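Local structure of DNA-dependent metalloprotease SPRTN (6MDW) at residues Leu89-Ile94 / Glu108-Glu113. The protein cleaves proteins covalently cross-linked to DNA, acting as a DNA-dependent zinc metalloendopeptidase that protects genome integrity during DNA synthesis. Numbering follows the deposited sequence. Where two conformers were deposited one is given.
Sequences LLHEMI and EGHGPE. With ZN (zinc ion), chain F.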
ATOM      1  N   LEU A  89       4.041  -2.843  -4.826  1.00  6.60           N
ATOM      2  CA  LEU A  89       2.996  -2.510  -5.788  1.00  6.85           C
ATOM      3  C   LEU A  89       1.984  -3.661  -5.835  1.00  6.08           C
ATOM      4  O   LEU A  89       0.781  -3.426  -5.845  1.00  6.80           O
ATOM      5  CB  LEU A  89       3.625  -2.280  -7.163  1.00  7.54           C
ATOM      6  CG  LEU A  89       2.638  -2.100  -8.324  1.00  8.99           C
ATOM      7  CD1 LEU A  89       1.654  -0.985  -8.097  1.00  8.47           C
ATOM      8  CD2 LEU A  89       3.373  -1.900  -9.629  1.00  9.31           C
ATOM      9  N   LEU A  90       2.487  -4.910  -5.888  1.00  6.65           N
ATOM     10  CA  LEU A  90       1.562  -6.054  -6.053  1.00  7.34           C
ATOM     11  C   LEU A  90       0.673  -6.174  -4.812  1.00  6.05           C
ATOM     12  O   LEU A  90      -0.506  -6.478  -4.918  1.00  6.95           O
ATOM     13  CB  LEU A  90       2.351  -7.325  -6.351  1.00  6.54           C
ATOM     14  CG  LEU A  90       2.868  -7.432  -7.774  1.00  7.07           C
ATOM     15  CD1 LEU A  90       3.864  -8.559  -7.867  1.00  7.60           C
ATOM     16  CD2 LEU A  90       1.730  -7.574  -8.780  1.00  8.79           C
ATOM     17  N   HIS A  91       1.246  -5.935  -3.617  1.00  5.60           N
ATOM     18  CA  HIS A  91       0.469  -5.929  -2.389  1.00  6.99           C
ATOM     19  C   HIS A  91      -0.689  -4.927  -2.477  1.00  6.17           C
ATOM     20  O   HIS A  91      -1.835  -5.264  -2.212  1.00  5.78           O
ATOM     21  CB  HIS A  91       1.392  -5.632  -1.201  1.00  7.48           C
ATOM     22  CG  HIS A  91       0.731  -5.556   0.133  1.00  7.54           C
ATOM     23  ND1 HIS A  91       1.046  -6.440   1.164  1.00  8.93           N
ATOM     24  CD2 HIS A  91      -0.191  -4.698   0.637  1.00  9.51           C
ATOM     25  CE1 HIS A  91       0.314  -6.122   2.223  1.00  8.03           C
ATOM     26  NE2 HIS A  91      -0.463  -5.069   1.929  1.00  7.98           N
ATOM     27  N   GLU A  92      -0.374  -3.695  -2.885  1.00  6.00           N
ATOM     28  CA  GLU A  92      -1.400  -2.680  -3.013  1.00  6.06           C
ATOM     29  C   GLU A  92      -2.436  -3.058  -4.078  1.00  6.26           C
ATOM     30  O   GLU A  92      -3.620  -2.811  -3.912  1.00  7.47           O
ATOM     31  CB  GLU A  92      -0.810  -1.306  -3.352  1.00  6.88           C
ATOM     32  CG  GLU A  92       0.161  -0.778  -2.306  1.00 10.44           C
ATOM     33  CD  GLU A  92      -0.376  -0.788  -0.896  1.00 14.14           C
ATOM     34  OE1 GLU A  92      -1.591  -0.600  -0.670  1.00 13.37           O
ATOM     35  OE2 GLU A  92       0.462  -1.020   0.014  1.00 26.11           O
ATOM     36  N   MET A  93      -1.980  -3.656  -5.185  1.00  5.41           N
ATOM     37  CA  MET A  93      -2.931  -4.052  -6.239  1.00  5.99           C
ATOM     38  C   MET A  93      -3.897  -5.140  -5.773  1.00  6.81           C
ATOM     39  O   MET A  93      -5.045  -5.168  -6.247  1.00  7.20           O
ATOM     40  CB  MET A  93      -2.153  -4.476  -7.481  1.00  5.57           C
ATOM     41  CG  MET A  93      -1.447  -3.295  -8.179  1.00  6.52           C
ATOM     42  SD  MET A  93      -0.470  -3.767  -9.644  1.00  8.82           S
ATOM     43  CE  MET A  93      -1.793  -4.077 -10.816  1.00  9.19           C
ATOM     44  N   ILE A  94      -3.474  -5.997  -4.844  1.00  6.05           N
ATOM     45  CA  ILE A  94      -4.389  -6.980  -4.279  1.00  6.64           C
ATOM     46  C   ILE A  94      -5.477  -6.262  -3.481  1.00  6.16           C
ATOM     47  O   ILE A  94      -6.659  -6.519  -3.634  1.00  7.07           O
ATOM     48  CB  ILE A  94      -3.664  -8.019  -3.405  1.00  6.06           C
ATOM     49  CG1 ILE A  94      -2.695  -8.855  -4.248  1.00  6.66           C
ATOM     50  CG2 ILE A  94      -4.699  -8.890  -2.744  1.00  7.51           C
ATOM     51  CD1 ILE A  94      -1.811  -9.722  -3.408  1.00  8.02           C
ATOM     52  N   GLU A 108     -10.028  -9.001   9.027  1.00 34.10           N
ATOM     53  CA  GLU A 108      -8.604  -8.686   9.054  1.00 46.21           C
ATOM     54  C   GLU A 108      -8.270  -7.793   7.851  1.00 52.02           C
ATOM     55  O   GLU A 108      -8.953  -7.854   6.823  1.00 48.41           O
ATOM     56  CB  GLU A 108      -7.766  -9.965   9.002  1.00 49.60           C
ATOM     57  CG  GLU A 108      -8.089 -10.972  10.091  1.00 71.18           C
ATOM     58  CD  GLU A 108      -7.811 -12.410   9.686  1.00 91.87           C
ATOM     59  OE1 GLU A 108      -6.620 -12.770   9.562  1.00 87.53           O
ATOM     60  OE2 GLU A 108      -8.785 -13.161   9.470  1.00 93.72           O
ATOM     61  N   GLY A 109      -7.216  -6.978   7.991  1.00 34.91           N
ATOM     62  CA  GLY A 109      -6.668  -6.198   6.884  1.00 27.28           C
ATOM     63  C   GLY A 109      -6.206  -7.103   5.758  1.00 22.47           C
ATOM     64  O   GLY A 109      -6.411  -6.789   4.598  1.00 24.36           O
ATOM     65  N   HIS A 110      -5.567  -8.219   6.130  1.00 17.23           N
ATOM     66  CA  HIS A 110      -5.039  -9.219   5.194  1.00 14.57           C
ATOM     67  C   HIS A 110      -5.551 -10.612   5.571  1.00 17.03           C
ATOM     68  O   HIS A 110      -4.780 -11.475   5.985  1.00 23.89           O
ATOM     69  CB  HIS A 110      -3.516  -9.209   5.191  1.00 14.70           C
ATOM     70  CG  HIS A 110      -2.972  -7.835   4.998  1.00 12.46           C
ATOM     71  ND1 HIS A 110      -2.751  -6.988   6.064  1.00 19.24           N
ATOM     72  CD2 HIS A 110      -2.661  -7.127   3.890  1.00 10.84           C
ATOM     73  CE1 HIS A 110      -2.328  -5.826   5.617  1.00 17.86           C
ATOM     74  NE2 HIS A 110      -2.228  -5.898   4.286  1.00 12.12           N
ATOM     75  N   GLY A 111      -6.842 -10.803   5.331  1.00 16.56           N
ATOM     76  CA  GLY A 111      -7.496 -12.049   5.648  1.00 18.36           C
ATOM     77  C   GLY A 111      -7.347 -13.071   4.531  1.00 16.99           C
ATOM     78  O   GLY A 111      -6.529 -12.935   3.608  1.00 14.87           O
ATOM     79  N   PRO A 112      -8.133 -14.156   4.585  1.00 15.09           N
ATOM     80  CA  PRO A 112      -8.046 -15.201   3.571  1.00 15.88           C
ATOM     81  C   PRO A 112      -8.125 -14.709   2.116  1.00 12.52           C
ATOM     82  O   PRO A 112      -7.391 -15.227   1.277  1.00 13.52           O
ATOM     83  CB  PRO A 112      -9.246 -16.096   3.911  1.00 17.99           C
ATOM     84  CG  PRO A 112      -9.375 -15.934   5.398  1.00 20.71           C
ATOM     85  CD  PRO A 112      -9.128 -14.456   5.637  1.00 19.53           C
ATOM     86  N   GLU A 113      -8.969 -13.723   1.814  0.50 11.57           N
ATOM     87  CA  GLU A 113      -9.070 -13.276   0.428  0.50 11.99           C
ATOM     88  C   GLU A 113      -7.698 -12.742  -0.013  0.50  9.60           C
ATOM     89  O   GLU A 113      -7.231 -13.010  -1.113  0.50  8.59           O
ATOM     90  CB  GLU A 113     -10.194 -12.254   0.265  0.50 13.12           C
ATOM     91  CG  GLU A 113     -11.559 -12.804   0.641  0.50 12.93           C
ATOM     92  CD  GLU A 113     -11.921 -14.091  -0.086  0.50 18.01           C
ATOM     93  OE1 GLU A 113     -11.898 -14.083  -1.335  0.50 14.94           O
ATOM     94  OE2 GLU A 113     -12.200 -15.105   0.600  0.50 25.16           O
TER
HETATM   95 ZN    ZN F 805      -1.772  -4.181   3.203  1.00 11.10          ZN
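His91 has a regular helical backbone within helix 82-100, His110 a more extended one in the loop that leads into helix 112-125, and one zinc ion joins them. Gly111 takes the N-cap position of the second helix. This is the catalytic zinc site of the SprT-like protease domain. His91 and His95 of the HExxH motif bind the zinc, with His110 as the third histidine ligand. Glu92 of the motif is the active-site residue.

His91 binds the metal through NE2, with NE2 to zinc at 2.0 Å. His110 also uses NE2, and its distance to zinc is 2.1 Å. The contact between the two residues is therefore made through the metal. His91 NE2 and His110 NE2 lie 3.1 Å apart, a spacing set by their shared ion and not by a hydrogen bond. The rings approach each other edge against edge, without stacking, and their planes are turned 60° from each other.

With chi1 of His91 at 178°, CG points opposite the backbone N and the ring extends from the helix to the zinc. On the far side of that ring, ND1 is hydrogen-bonded to Thr130 O. Together with the zinc bond, this second-shell bond holds the ring's rotation and leaves NE2 to the metal. Phe114 packs against both histidine rings, edge-to-face with His110.

Glu92 follows His91 on the helix. Its carboxylate lies on the zinc side of the helix but does not ligate the metal: Glu92 OE2 stays 5.0 Å from the zinc ion.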